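Local structure of D-mandelate dehydrogenase (Rhodotorula graminis, 2W2K) at residues Y67-L77 with W93-R102; S80-G88 with T320-L328. The protein probably catalyses NAD(P)-dependent interconversion of D-2-hydroxyacids and 2-oxoacids, as a D-mandelate dehydrogenase of the D-isomer specific 2-hydroxyacid dehydrogenase family. All coordinates share one frame; numbering follows the deposited sequence.

Overall arrangement
Contacts 1 and 2 lie on the two faces of one parallel five-stranded sheet, in which strand 83-86 stands between strands 54-57 and 105-107. In contact 1 the short helices 71-74 and 96-101, which precede and follow that strand in the chain, pack together with their leading loops; in contact 2 helix 310-330 covers the strand from the other side. The contact centres are 16 Å apart, and Phe84 joins them: its CE2 lies 3.9 Å from Trp69 CE3 and its CZ 3.9 Å from Trp93 CH2. Contact 1 is remote from the known NAD(+) sites, whereas in contact 2 the Ala87 side chain is about 11 Å from Gly307, an NAD(+)-binding residue, though no cofactor is bound to this chain.

Contact 1 (Y67-L77 with W93-R102); sequences YPWNADLISHL and WLDLDALNER
Tyr67, Trp69 and Trp93 form an aromatic cluster in the loops leading into two short helices, 71-74 and 96-101, that flank strand 83-86 in the parallel alpha/beta sheet domain. Tyr67 and the pyrrole ring of Trp93 make an offset stack, their planes only 4° apart and their centroids separated by 4.0 Å. Trp93 CB adds a CH-pi contact over the Tyr67 face; CG of Trp93 stands between its backbone N and carbonyl carbon (chi1 50°), which sets the indole over the face of the tyrosine ring. The benzo edge of the same indole makes an offset edge-to-face pair with the Trp69 pyrrole face, planes at 67°, with CE3 of Trp93 3.8 Å from CD1 of Trp69. Farther along, Ile74 CD1 rests 4.1 Å from Ala98 CB. A single beta bridge ties the loops: Trp69 N donates to Trp93 O (2.8 Å), and Asp95 N to Trp69 O. Asn70 and Asp95 each N-cap the helix that follows, Asn70 OD1 accepting from Leu73 N and Asp95 OD1 from Ala98 N, and a water joins Ala71 N to Asp95 OD2. At the far end Arg102, bent at chi3, carries its guanidinium past Ile74, and its NH2 makes a weak 2.9 Å hydrogen bond to Leu77 O.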
ATOM      1  N   TYR B  67     -16.075  28.923  12.341  1.00 10.44           N
ATOM      2  CA  TYR B  67     -15.555  28.261  13.549  1.00  8.99           C
ATOM      3  C   TYR B  67     -14.977  29.286  14.573  1.00  9.92           C
ATOM      4  O   TYR B  67     -14.464  30.336  14.171  1.00 11.09           O
ATOM      5  CB  TYR B  67     -14.453  27.240  13.221  1.00  8.28           C
ATOM      6  CG  TYR B  67     -14.765  26.027  12.341  1.00 10.89           C
ATOM      7  CD1 TYR B  67     -16.074  25.678  11.965  1.00  8.83           C
ATOM      8  CD2 TYR B  67     -13.714  25.219  11.884  1.00 15.85           C
ATOM      9  CE1 TYR B  67     -16.315  24.534  11.132  1.00 11.92           C
ATOM     10  CE2 TYR B  67     -13.939  24.103  11.079  1.00 11.79           C
ATOM     11  CZ  TYR B  67     -15.239  23.768  10.702  1.00 14.37           C
ATOM     12  OH  TYR B  67     -15.419  22.662   9.900  1.00 13.13           O
ATOM     13  N   PRO B  68     -15.060  28.978  15.883  1.00 12.15           N
ATOM     14  CA  PRO B  68     -15.714  27.811  16.491  1.00 11.28           C
ATOM     15  C   PRO B  68     -17.220  28.025  16.662  1.00 10.50           C
ATOM     16  O   PRO B  68     -17.682  29.184  16.758  1.00 10.78           O
ATOM     17  CB  PRO B  68     -15.049  27.725  17.875  1.00 13.39           C
ATOM     18  CG  PRO B  68     -14.766  29.178  18.230  1.00 12.95           C
ATOM     19  CD  PRO B  68     -14.416  29.839  16.906  1.00 13.26           C
ATOM     20  N   TRP B  69     -17.962  26.918  16.686  1.00  9.91           N
ATOM     21  CA  TRP B  69     -19.358  26.902  17.152  1.00 10.68           C
ATOM     22  C   TRP B  69     -19.329  26.794  18.689  1.00 12.83           C
ATOM     23  O   TRP B  69     -19.619  25.742  19.281  1.00 10.56           O
ATOM     24  CB  TRP B  69     -20.178  25.779  16.436  1.00 11.69           C
ATOM     25  CG  TRP B  69     -20.588  26.190  15.012  1.00 10.60           C
ATOM     26  CD1 TRP B  69     -19.740  26.419  13.937  1.00  5.11           C
ATOM     27  CD2 TRP B  69     -21.924  26.445  14.518  1.00 10.10           C
ATOM     28  NE1 TRP B  69     -20.470  26.793  12.827  1.00  7.34           N
ATOM     29  CE2 TRP B  69     -21.804  26.823  13.155  1.00  8.84           C
ATOM     30  CE3 TRP B  69     -23.201  26.417  15.100  1.00  9.07           C
ATOM     31  CZ2 TRP B  69     -22.922  27.163  12.362  1.00 10.92           C
ATOM     32  CZ3 TRP B  69     -24.324  26.741  14.293  1.00  7.54           C
ATOM     33  CH2 TRP B  69     -24.164  27.114  12.949  1.00 10.70           C
ATOM     34  N   ASN B  70     -18.933  27.901  19.326  1.00 13.22           N
ATOM     35  CA  ASN B  70     -18.865  27.983  20.791  1.00 12.52           C
ATOM     36  C   ASN B  70     -20.208  28.361  21.435  1.00 12.37           C
ATOM     37  O   ASN B  70     -21.195  28.639  20.729  1.00  8.72           O
ATOM     38  CB  ASN B  70     -17.714  28.931  21.264  1.00 14.24           C
ATOM     39  CG  ASN B  70     -17.837  30.376  20.742  1.00 14.61           C
ATOM     40  OD1 ASN B  70     -18.842  30.778  20.151  1.00 12.83           O
ATOM     41  ND2 ASN B  70     -16.797  31.172  20.986  1.00 14.87           N
ATOM     42  N   ALA B  71     -20.244  28.373  22.768  1.00 14.22           N
ATOM     43  CA  ALA B  71     -21.443  28.794  23.521  1.00 15.09           C
ATOM     44  C   ALA B  71     -21.995  30.181  23.115  1.00 14.12           C
ATOM     45  O   ALA B  71     -23.231  30.349  23.015  1.00 11.72           O
ATOM     46  CB  ALA B  71     -21.164  28.752  25.031  1.00 14.51           C
ATOM     47  N   ASP B  72     -21.107  31.169  22.915  1.00 13.22           N
ATOM     48  CA  ASP B  72     -21.544  32.537  22.537  1.00 11.69           C
ATOM     49  C   ASP B  72     -22.245  32.584  21.166  1.00 12.59           C
ATOM     50  O   ASP B  72     -23.284  33.223  21.034  1.00 12.05           O
ATOM     51  CB  ASP B  72     -20.401  33.571  22.580  1.00 13.07           C
ATOM     52  CG  ASP B  72     -20.917  35.031  22.469  1.00 15.34           C
ATOM     53  OD1 ASP B  72     -21.720  35.470  23.327  1.00 15.62           O
ATOM     54  OD2 ASP B  72     -20.533  35.743  21.524  1.00 16.84           O
ATOM     55  N   LEU B  73     -21.651  31.933  20.158  1.00 10.33           N
ATOM     56  CA  LEU B  73     -22.282  31.807  18.824  1.00 10.52           C
ATOM     57  C   LEU B  73     -23.662  31.115  18.918  1.00  9.51           C
ATOM     58  O   LEU B  73     -24.677  31.619  18.379  1.00 10.08           O
ATOM     59  CB  LEU B  73     -21.326  31.057  17.865  1.00  7.84           C
ATOM     60  CG  LEU B  73     -21.737  30.876  16.383  1.00 12.65           C
ATOM     61  CD1 LEU B  73     -20.547  30.711  15.485  1.00 11.52           C
ATOM     62  CD2 LEU B  73     -22.696  29.669  16.219  1.00 10.88           C
ATOM     63  N   ILE B  74     -23.687  29.966  19.589  1.00  8.65           N
ATOM     64  CA  ILE B  74     -24.900  29.133  19.741  1.00 11.08           C
ATOM     65  C   ILE B  74     -26.065  29.873  20.444  1.00 12.32           C
ATOM     66  O   ILE B  74     -27.253  29.655  20.115  1.00 11.24           O
ATOM     67  CB  ILE B  74     -24.535  27.774  20.441  1.00  8.81           C
ATOM     68  CG1 ILE B  74     -23.710  26.887  19.476  1.00  8.21           C
ATOM     69  CG2 ILE B  74     -25.758  27.019  20.957  1.00  8.49           C
ATOM     70  CD1 ILE B  74     -23.023  25.664  20.135  1.00  8.40           C
ATOM     71  N   SER B  75     -25.720  30.756  21.385  1.00 11.24           N
ATOM     72  CA  SER B  75     -26.709  31.548  22.130  1.00 11.26           C
ATOM     73  C   SER B  75     -27.565  32.463  21.229  1.00 12.05           C
ATOM     74  O   SER B  75     -28.637  32.927  21.649  1.00 11.26           O
ATOM     75  CB  SER B  75     -26.045  32.370  23.262  1.00 13.49           C
ATOM     76  OG  SER B  75     -25.445  33.573  22.773  1.00 12.38           O
ATOM     77  N   HIS B  76     -27.105  32.725  20.006  1.00  9.72           N
ATOM     78  CA  HIS B  76     -27.846  33.614  19.091  1.00  9.63           C
ATOM     79  C   HIS B  76     -28.611  32.877  17.981  1.00  9.54           C
ATOM     80  O   HIS B  76     -29.150  33.527  17.104  1.00  9.87           O
ATOM     81  CB  HIS B  76     -26.910  34.662  18.472  1.00 11.78           C
ATOM     82  CG  HIS B  76     -26.244  35.537  19.497  1.00 16.67           C
ATOM     83  ND1 HIS B  76     -26.956  36.347  20.354  1.00 21.28           N
ATOM     84  CD2 HIS B  76     -24.939  35.696  19.826  1.00 22.58           C
ATOM     85  CE1 HIS B  76     -26.118  36.980  21.160  1.00 26.07           C
ATOM     86  NE2 HIS B  76     -24.889  36.600  20.861  1.00 24.13           N
ATOM     87  N   LEU B  77     -28.623  31.543  17.996  1.00  8.48           N
ATOM     88  CA  LEU B  77     -29.394  30.792  16.987  1.00  9.77           C
ATOM     89  C   LEU B  77     -30.915  30.926  17.239  1.00  9.38           C
ATOM     90  O   LEU B  77     -31.345  31.014  18.397  1.00  6.93           O
ATOM     91  CB  LEU B  77     -28.943  29.323  16.962  1.00  8.85           C
ATOM     92  CG  LEU B  77     -27.508  29.011  16.520  1.00  8.15           C
ATOM     93  CD1 LEU B  77     -27.034  27.649  17.085  1.00 10.21           C
ATOM     94  CD2 LEU B  77     -27.368  29.047  14.973  1.00  9.57           C
ATOM     95  N   TRP B  93     -14.456  21.567  16.561  1.00 16.64           N
ATOM     96  CA  TRP B  93     -15.003  22.934  16.403  1.00 13.88           C
ATOM     97  C   TRP B  93     -16.399  23.177  17.036  1.00 14.58           C
ATOM     98  O   TRP B  93     -16.864  24.318  17.067  1.00 13.46           O
ATOM     99  CB  TRP B  93     -15.041  23.324  14.913  1.00 14.25           C
ATOM    100  CG  TRP B  93     -15.696  22.304  14.009  1.00 11.62           C
ATOM    101  CD1 TRP B  93     -15.059  21.303  13.304  1.00 12.54           C
ATOM    102  CD2 TRP B  93     -17.093  22.184  13.690  1.00 14.65           C
ATOM    103  NE1 TRP B  93     -15.964  20.574  12.588  1.00 14.06           N
ATOM    104  CE2 TRP B  93     -17.223  21.082  12.799  1.00 13.74           C
ATOM    105  CE3 TRP B  93     -18.249  22.900  14.062  1.00 12.02           C
ATOM    106  CZ2 TRP B  93     -18.466  20.664  12.281  1.00 12.59           C
ATOM    107  CZ3 TRP B  93     -19.503  22.487  13.528  1.00 13.85           C
ATOM    108  CH2 TRP B  93     -19.594  21.376  12.655  1.00 12.38           C
ATOM    109  N   LEU B  94     -17.038  22.123  17.558  1.00 10.78           N
ATOM    110  CA  LEU B  94     -18.434  22.210  18.045  1.00 13.28           C
ATOM    111  C   LEU B  94     -18.606  21.953  19.554  1.00 13.81           C
ATOM    112  O   LEU B  94     -18.136  20.926  20.065  1.00 16.13           O
ATOM    113  CB  LEU B  94     -19.335  21.237  17.270  1.00 11.95           C
ATOM    114  CG  LEU B  94     -20.837  21.136  17.636  1.00 12.95           C
ATOM    115  CD1 LEU B  94     -21.581  22.382  17.216  1.00  9.33           C
ATOM    116  CD2 LEU B  94     -21.474  19.905  16.976  1.00 15.20           C
ATOM    117  N   ASP B  95     -19.307  22.870  20.240  1.00 11.94           N
ATOM    118  CA  ASP B  95     -19.716  22.685  21.640  1.00 11.41           C
ATOM    119  C   ASP B  95     -21.057  21.935  21.627  1.00 12.79           C
ATOM    120  O   ASP B  95     -22.150  22.547  21.645  1.00 11.68           O
ATOM    121  CB  ASP B  95     -19.804  24.038  22.394  1.00 10.61           C
ATOM    122  CG  ASP B  95     -20.090  23.884  23.904  1.00 13.47           C
ATOM    123  OD1 ASP B  95     -20.616  22.832  24.337  1.00 10.17           O
ATOM    124  OD2 ASP B  95     -19.827  24.861  24.668  1.00 13.85           O
ATOM    125  N   LEU B  96     -20.969  20.603  21.555  1.00 10.69           N
ATOM    126  CA  LEU B  96     -22.171  19.752  21.404  1.00 12.41           C
ATOM    127  C   LEU B  96     -23.145  19.818  22.592  1.00 14.97           C
ATOM    128  O   LEU B  96     -24.379  19.790  22.405  1.00 10.48           O
ATOM    129  CB  LEU B  96     -21.779  18.287  21.101  1.00 11.03           C
ATOM    130  CG  LEU B  96     -22.903  17.256  20.841  1.00 10.56           C
ATOM    131  CD1 LEU B  96     -23.838  17.672  19.664  1.00 15.58           C
ATOM    132  CD2 LEU B  96     -22.291  15.874  20.586  1.00 11.93           C
ATOM    133  N   ASP B  97     -22.618  19.912  23.814  1.00 11.94           N
ATOM    134  CA  ASP B  97     -23.526  20.062  24.968  1.00 16.79           C
ATOM    135  C   ASP B  97     -24.341  21.379  24.934  1.00 13.43           C
ATOM    136  O   ASP B  97     -25.530  21.385  25.284  1.00 14.37           O
ATOM    137  CB  ASP B  97     -22.786  19.881  26.307  1.00 17.61           C
ATOM    138  CG  ASP B  97     -22.270  18.436  26.524  1.00 26.57           C
ATOM    139  OD1 ASP B  97     -22.711  17.481  25.840  1.00 23.95           O
ATOM    140  OD2 ASP B  97     -21.398  18.252  27.395  1.00 27.17           O
ATOM    141  N   ALA B  98     -23.725  22.474  24.503  1.00 10.17           N
ATOM    142  CA  ALA B  98     -24.445  23.751  24.377  1.00 10.58           C
ATOM    143  C   ALA B  98     -25.556  23.701  23.306  1.00 11.61           C
ATOM    144  O   ALA B  98     -26.626  24.301  23.484  1.00 11.52           O
ATOM    145  CB  ALA B  98     -23.492  24.910  24.107  1.00 13.37           C
ATOM    146  N   LEU B  99     -25.286  23.016  22.191  1.00  9.51           N
ATOM    147  CA  LEU B  99     -26.292  22.827  21.122  1.00  8.90           C
ATOM    148  C   LEU B  99     -27.495  22.000  21.605  1.00 10.41           C
ATOM    149  O   LEU B  99     -28.643  22.407  21.441  1.00 10.31           O
ATOM    150  CB  LEU B  99     -25.625  22.176  19.892  1.00  9.15           C
ATOM    151  CG  LEU B  99     -26.441  22.143  18.591  1.00 10.77           C
ATOM    152  CD1 LEU B  99     -26.738  23.541  18.030  1.00 10.25           C
ATOM    153  CD2 LEU B  99     -25.744  21.289  17.523  1.00  9.67           C
ATOM    154  N   ASN B 100     -27.233  20.843  22.217  1.00 10.71           N
ATOM    155  CA  ASN B 100     -28.306  19.994  22.775  1.00 10.76           C
ATOM    156  C   ASN B 100     -29.150  20.681  23.873  1.00 12.83           C
ATOM    157  O   ASN B 100     -30.360  20.404  23.983  1.00 12.53           O
ATOM    158  CB  ASN B 100     -27.734  18.668  23.321  1.00 11.01           C
ATOM    159  CG  ASN B 100     -27.252  17.695  22.225  1.00 16.41           C
ATOM    160  OD1 ASN B 100     -27.581  17.803  21.023  1.00 14.84           O
ATOM    161  ND2 ASN B 100     -26.454  16.728  22.654  1.00  8.36           N
ATOM    162  N   GLU B 101     -28.524  21.564  24.668  1.00 12.01           N
ATOM    163  CA  GLU B 101     -29.229  22.372  25.693  1.00 13.96           C
ATOM    164  C   GLU B 101     -30.345  23.231  25.101  1.00 13.85           C
ATOM    165  O   GLU B 101     -31.376  23.447  25.758  1.00 12.84           O
ATOM    166  CB  GLU B 101     -28.230  23.236  26.497  1.00 18.34           C
ATOM    167  CG  GLU B 101     -28.841  24.197  27.568  1.00 19.37           C
ATOM    168  CD  GLU B 101     -27.766  24.979  28.351  1.00 22.56           C
ATOM    169  OE1 GLU B 101     -26.974  25.714  27.725  1.00 32.83           O
ATOM    170  OE2 GLU B 101     -27.701  24.840  29.592  1.00 35.06           O
ATOM    171  N   ARG B 102     -30.172  23.676  23.845  1.00 10.62           N
ATOM    172  CA  ARG B 102     -31.190  24.452  23.112  1.00 11.85           C
ATOM    173  C   ARG B 102     -32.245  23.579  22.414  1.00 12.02           C
ATOM    174  O   ARG B 102     -33.085  24.087  21.649  1.00 14.05           O
ATOM    175  CB  ARG B 102     -30.533  25.386  22.071  1.00 11.96           C
ATOM    176  CG  ARG B 102     -29.754  26.551  22.650  1.00 13.25           C
ATOM    177  CD  ARG B 102     -29.258  27.511  21.565  1.00 12.10           C
ATOM    178  NE  ARG B 102     -30.237  28.508  21.106  1.00 12.30           N
ATOM    179  CZ  ARG B 102     -30.602  29.604  21.779  1.00 18.34           C
ATOM    180  NH1 ARG B 102     -30.133  29.864  23.013  1.00 13.46           N
ATOM    181  NH2 ARG B 102     -31.487  30.432  21.231  1.00 17.92           N
TER
HETATM  182  O   HOH W   1     -17.963  26.526  23.848  1.00 20.94           O

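Contact 2 (S80-G88 with T320-L328); sequences SLKVFAAAG and TMTNIDRFL
Strand 83-86 and the 320-328 part of helix 310-330 run nearly antiparallel, the axes of these segments at 162° and 8.0 Å apart at closest approach, the usual setting of a helix laid along a sheet in an alpha/beta fold. The backbones come nearest at Ala85 and Thr320, whose CA atoms are 5.3 Å apart. Val83 and Ala85 point at the helix, whereas Phe84 between them faces the opposite side of the sheet. Phe327 lies alongside Val83 and runs counter to it, its CD2 3.8 Å from Val83 CB; with CG trans to the backbone N (chi1 -161°), the ring also brings CE2 up to Lys82 O. Leu328 CD2 meets Val83 CG1 at 4.1 Å. The small Ala85 CB touches both CG1 and CD1 of Ile324, each at 4.0 Å. Thr320 presents its methyl, CG2 lying 3.6 Å from Ala86 C, while its OG1 is hydrogen-bonded to Phe316 O within the helix. An alanine in place of Phe327 would remove the ring and is likely to open a gap beside Val83 and Lys82 O. No hydrogen bond crosses between the two segments, so their contact rests on apolar packing, consistent with burial of most of the touching residues.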
ATOM      1  N   SER B  80     -36.536  28.392  16.688  1.00  8.57           N
ATOM      2  CA  SER B  80     -37.135  27.505  15.654  1.00  8.29           C
ATOM      3  C   SER B  80     -36.219  26.340  15.206  1.00  7.64           C
ATOM      4  O   SER B  80     -36.687  25.341  14.598  1.00 10.39           O
ATOM      5  CB  SER B  80     -37.487  28.351  14.407  1.00  8.36           C
ATOM      6  OG  SER B  80     -36.333  29.001  13.862  1.00 10.19           O
ATOM      7  N   LEU B  81     -34.924  26.446  15.509  1.00  7.04           N
ATOM      8  CA  LEU B  81     -33.943  25.440  15.019  1.00  7.85           C
ATOM      9  C   LEU B  81     -34.164  24.056  15.664  1.00  6.39           C
ATOM     10  O   LEU B  81     -34.248  23.945  16.900  1.00  8.62           O
ATOM     11  CB  LEU B  81     -32.482  25.937  15.205  1.00  6.40           C
ATOM     12  CG  LEU B  81     -31.314  25.004  14.841  1.00  6.91           C
ATOM     13  CD1 LEU B  81     -31.218  24.727  13.322  1.00  6.16           C
ATOM     14  CD2 LEU B  81     -29.986  25.636  15.337  1.00  5.82           C
ATOM     15  N   LYS B  82     -34.283  23.022  14.827  1.00  7.02           N
ATOM     16  CA  LYS B  82     -34.502  21.622  15.279  1.00  7.77           C
ATOM     17  C   LYS B  82     -33.331  20.636  15.018  1.00  9.24           C
ATOM     18  O   LYS B  82     -33.168  19.663  15.769  1.00  7.34           O
ATOM     19  CB  LYS B  82     -35.817  21.035  14.691  1.00  9.36           C
ATOM     20  CG  LYS B  82     -37.117  21.638  15.329  1.00  8.65           C
ATOM     21  CD  LYS B  82     -38.429  21.016  14.755  1.00 10.51           C
ATOM     22  CE  LYS B  82     -39.611  21.417  15.650  1.00 16.47           C
ATOM     23  NZ  LYS B  82     -40.928  20.901  15.151  1.00 25.92           N
ATOM     24  N   VAL B  83     -32.516  20.870  13.982  1.00  6.61           N
ATOM     25  CA  VAL B  83     -31.505  19.866  13.576  1.00  5.67           C
ATOM     26  C   VAL B  83     -30.343  20.463  12.770  1.00  7.84           C
ATOM     27  O   VAL B  83     -30.559  21.379  11.964  1.00  6.82           O
ATOM     28  CB  VAL B  83     -32.182  18.636  12.778  1.00  7.75           C
ATOM     29  CG1 VAL B  83     -32.919  19.097  11.507  1.00  6.63           C
ATOM     30  CG2 VAL B  83     -31.162  17.522  12.417  1.00  7.06           C
ATOM     31  N   PHE B  84     -29.139  19.909  12.972  1.00  7.21           N
ATOM     32  CA  PHE B  84     -27.888  20.295  12.265  1.00  5.85           C
ATOM     33  C   PHE B  84     -27.232  18.978  11.793  1.00  8.57           C
ATOM     34  O   PHE B  84     -26.906  18.128  12.638  1.00  8.09           O
ATOM     35  CB  PHE B  84     -26.981  21.037  13.291  1.00  6.85           C
ATOM     36  CG  PHE B  84     -25.676  21.641  12.744  1.00  5.11           C
ATOM     37  CD1 PHE B  84     -25.182  21.377  11.438  1.00  7.59           C
ATOM     38  CD2 PHE B  84     -24.899  22.439  13.590  1.00  9.57           C
ATOM     39  CE1 PHE B  84     -23.939  21.944  10.994  1.00 10.48           C
ATOM     40  CE2 PHE B  84     -23.665  23.021  13.162  1.00 12.26           C
ATOM     41  CZ  PHE B  84     -23.186  22.773  11.858  1.00 11.84           C
ATOM     42  N   ALA B  85     -27.079  18.783  10.465  1.00  7.40           N
ATOM     43  CA  ALA B  85     -26.366  17.611   9.904  1.00  4.61           C
ATOM     44  C   ALA B  85     -25.068  18.048   9.204  1.00  5.43           C
ATOM     45  O   ALA B  85     -25.098  18.959   8.363  1.00  6.57           O
ATOM     46  CB  ALA B  85     -27.292  16.816   8.905  1.00  7.97           C
ATOM     47  N   ALA B  86     -23.949  17.371   9.506  1.00  6.47           N
ATOM     48  CA  ALA B  86     -22.617  17.772   8.975  1.00  9.20           C
ATOM     49  C   ALA B  86     -21.813  16.598   8.429  1.00  7.85           C
ATOM     50  O   ALA B  86     -21.894  15.487   8.973  1.00 10.48           O
ATOM     51  CB  ALA B  86     -21.791  18.484  10.062  1.00 10.42           C
ATOM     52  N   ALA B  87     -21.030  16.866   7.370  1.00  6.44           N
ATOM     53  CA  ALA B  87     -20.035  15.932   6.843  1.00  7.49           C
ATOM     54  C   ALA B  87     -18.941  15.582   7.874  1.00  9.19           C
ATOM     55  O   ALA B  87     -18.621  16.411   8.724  1.00  8.81           O
ATOM     56  CB  ALA B  87     -19.384  16.517   5.575  1.00  5.31           C
ATOM     57  N   GLY B  88     -18.387  14.362   7.782  1.00  7.56           N
ATOM     58  CA  GLY B  88     -17.232  13.941   8.602  1.00 10.26           C
ATOM     59  C   GLY B  88     -17.632  13.346   9.947  1.00 15.18           C
ATOM     60  O   GLY B  88     -18.815  13.100  10.198  1.00 12.32           O
ATOM     61  N   THR B 320     -26.152  13.677   4.874  1.00  7.34           N
ATOM     62  CA  THR B 320     -26.618  15.013   5.343  1.00  6.73           C
ATOM     63  C   THR B 320     -28.034  15.347   4.839  1.00  7.46           C
ATOM     64  O   THR B 320     -28.901  15.748   5.637  1.00  7.72           O
ATOM     65  CB  THR B 320     -25.623  16.162   5.013  1.00  6.13           C
ATOM     66  OG1 THR B 320     -25.329  16.188   3.598  1.00  7.10           O
ATOM     67  CG2 THR B 320     -24.296  16.015   5.851  1.00  8.93           C
ATOM     68  N   MET B 321     -28.267  15.179   3.529  1.00  6.52           N
ATOM     69  CA  MET B 321     -29.584  15.490   2.925  1.00  5.14           C
ATOM     70  C   MET B 321     -30.690  14.560   3.445  1.00  8.48           C
ATOM     71  O   MET B 321     -31.772  15.030   3.829  1.00  5.67           O
ATOM     72  CB  MET B 321     -29.518  15.441   1.388  1.00  7.12           C
ATOM     73  CG  MET B 321     -28.670  16.557   0.730  1.00  8.60           C
ATOM     74  SD  MET B 321     -28.837  16.593  -1.089  1.00 10.97           S
ATOM     75  CE  MET B 321     -27.199  16.121  -1.632  1.00 16.96           C
ATOM     76  N   THR B 322     -30.414  13.244   3.468  1.00  6.67           N
ATOM     77  CA  THR B 322     -31.372  12.233   3.943  1.00  7.51           C
ATOM     78  C   THR B 322     -31.735  12.377   5.423  1.00  7.48           C
ATOM     79  O   THR B 322     -32.908  12.238   5.797  1.00  8.74           O
ATOM     80  CB  THR B 322     -30.875  10.759   3.615  1.00  9.09           C
ATOM     81  OG1 THR B 322     -30.657  10.627   2.195  1.00  8.45           O
ATOM     82  CG2 THR B 322     -31.886   9.709   4.076  1.00 13.20           C
ATOM     83  N   ASN B 323     -30.737  12.656   6.268  1.00  7.37           N
ATOM     84  CA  ASN B 323     -30.983  12.922   7.692  1.00  7.61           C
ATOM     85  C   ASN B 323     -32.027  14.036   7.921  1.00 10.12           C
ATOM     86  O   ASN B 323     -33.005  13.864   8.694  1.00  6.34           O
ATOM     87  CB  ASN B 323     -29.669  13.250   8.416  1.00  7.19           C
ATOM     88  CG  ASN B 323     -28.923  11.995   8.945  1.00  8.58           C
ATOM     89  OD1 ASN B 323     -27.680  11.896   8.844  1.00 12.75           O
ATOM     90  ND2 ASN B 323     -29.660  11.068   9.513  1.00  8.25           N
ATOM     91  N   ILE B 324     -31.838  15.167   7.248  1.00  5.83           N
ATOM     92  CA  ILE B 324     -32.746  16.331   7.422  1.00  7.43           C
ATOM     93  C   ILE B 324     -34.171  16.054   6.858  1.00  7.61           C
ATOM     94  O   ILE B 324     -35.197  16.417   7.483  1.00  7.40           O
ATOM     95  CB  ILE B 324     -32.090  17.631   6.854  1.00  5.78           C
ATOM     96  CG1 ILE B 324     -30.860  18.038   7.707  1.00  6.54           C
ATOM     97  CG2 ILE B 324     -33.095  18.793   6.794  1.00  9.69           C
ATOM     98  CD1 ILE B 324     -29.955  19.085   7.025  1.00  6.54           C
ATOM     99  N   ASP B 325     -34.234  15.374   5.715  1.00  9.07           N
ATOM    100  CA  ASP B 325     -35.525  14.974   5.093  1.00 10.40           C
ATOM    101  C   ASP B 325     -36.327  14.052   6.026  1.00  9.49           C
ATOM    102  O   ASP B 325     -37.503  14.329   6.330  1.00 10.01           O
ATOM    103  CB  ASP B 325     -35.262  14.290   3.733  1.00  8.72           C
ATOM    104  CG  ASP B 325     -36.528  14.122   2.865  1.00 16.46           C
ATOM    105  OD1 ASP B 325     -37.676  14.123   3.367  1.00 17.57           O
ATOM    106  OD2 ASP B 325     -36.365  13.978   1.642  1.00 16.74           O
ATOM    107  N   ARG B 326     -35.691  12.964   6.469  1.00  9.57           N
ATOM    108  CA  ARG B 326     -36.277  12.051   7.479  1.00  8.80           C
ATOM    109  C   ARG B 326     -36.826  12.802   8.715  1.00  9.79           C
ATOM    110  O   ARG B 326     -37.986  12.626   9.077  1.00 10.39           O
ATOM    111  CB  ARG B 326     -35.275  10.987   7.942  1.00  6.67           C
ATOM    112  CG  ARG B 326     -34.977   9.915   6.892  1.00 10.82           C
ATOM    113  CD  ARG B 326     -33.818   8.978   7.317  1.00 10.91           C
ATOM    114  NE  ARG B 326     -34.088   8.237   8.555  1.00 10.87           N
ATOM    115  CZ  ARG B 326     -34.611   7.007   8.637  1.00 20.27           C
ATOM    116  NH1 ARG B 326     -34.947   6.332   7.542  1.00 13.32           N
ATOM    117  NH2 ARG B 326     -34.792   6.454   9.833  1.00 13.20           N
ATOM    118  N   PHE B 327     -35.979  13.629   9.341  1.00  9.06           N
ATOM    119  CA  PHE B 327     -36.266  14.252  10.646  1.00  9.68           C
ATOM    120  C   PHE B 327     -37.294  15.405  10.594  1.00 11.62           C
ATOM    121  O   PHE B 327     -38.071  15.579  11.537  1.00 12.94           O
ATOM    122  CB  PHE B 327     -34.941  14.730  11.287  1.00  8.98           C
ATOM    123  CG  PHE B 327     -35.019  14.955  12.781  1.00  9.32           C
ATOM    124  CD1 PHE B 327     -34.986  13.878  13.677  1.00 10.40           C
ATOM    125  CD2 PHE B 327     -35.110  16.252  13.300  1.00  8.07           C
ATOM    126  CE1 PHE B 327     -35.045  14.079  15.061  1.00 12.31           C
ATOM    127  CE2 PHE B 327     -35.164  16.467  14.696  1.00 10.30           C
ATOM    128  CZ  PHE B 327     -35.129  15.380  15.576  1.00 14.23           C
ATOM    129  N   LEU B 328     -37.317  16.174   9.505  1.00 10.52           N
ATOM    130  CA  LEU B 328     -38.290  17.290   9.367  1.00 11.55           C
ATOM    131  C   LEU B 328     -39.577  16.979   8.594  1.00  9.62           C
ATOM    132  O   LEU B 328     -40.618  17.623   8.839  1.00  9.91           O
ATOM    133  CB  LEU B 328     -37.628  18.536   8.727  1.00  8.94           C
ATOM    134  CG  LEU B 328     -36.526  19.263   9.522  1.00 10.08           C
ATOM    135  CD1 LEU B 328     -36.129  20.566   8.806  1.00 11.95           C
ATOM    136  CD2 LEU B 328     -36.967  19.540  10.977  1.00 16.63           C
TER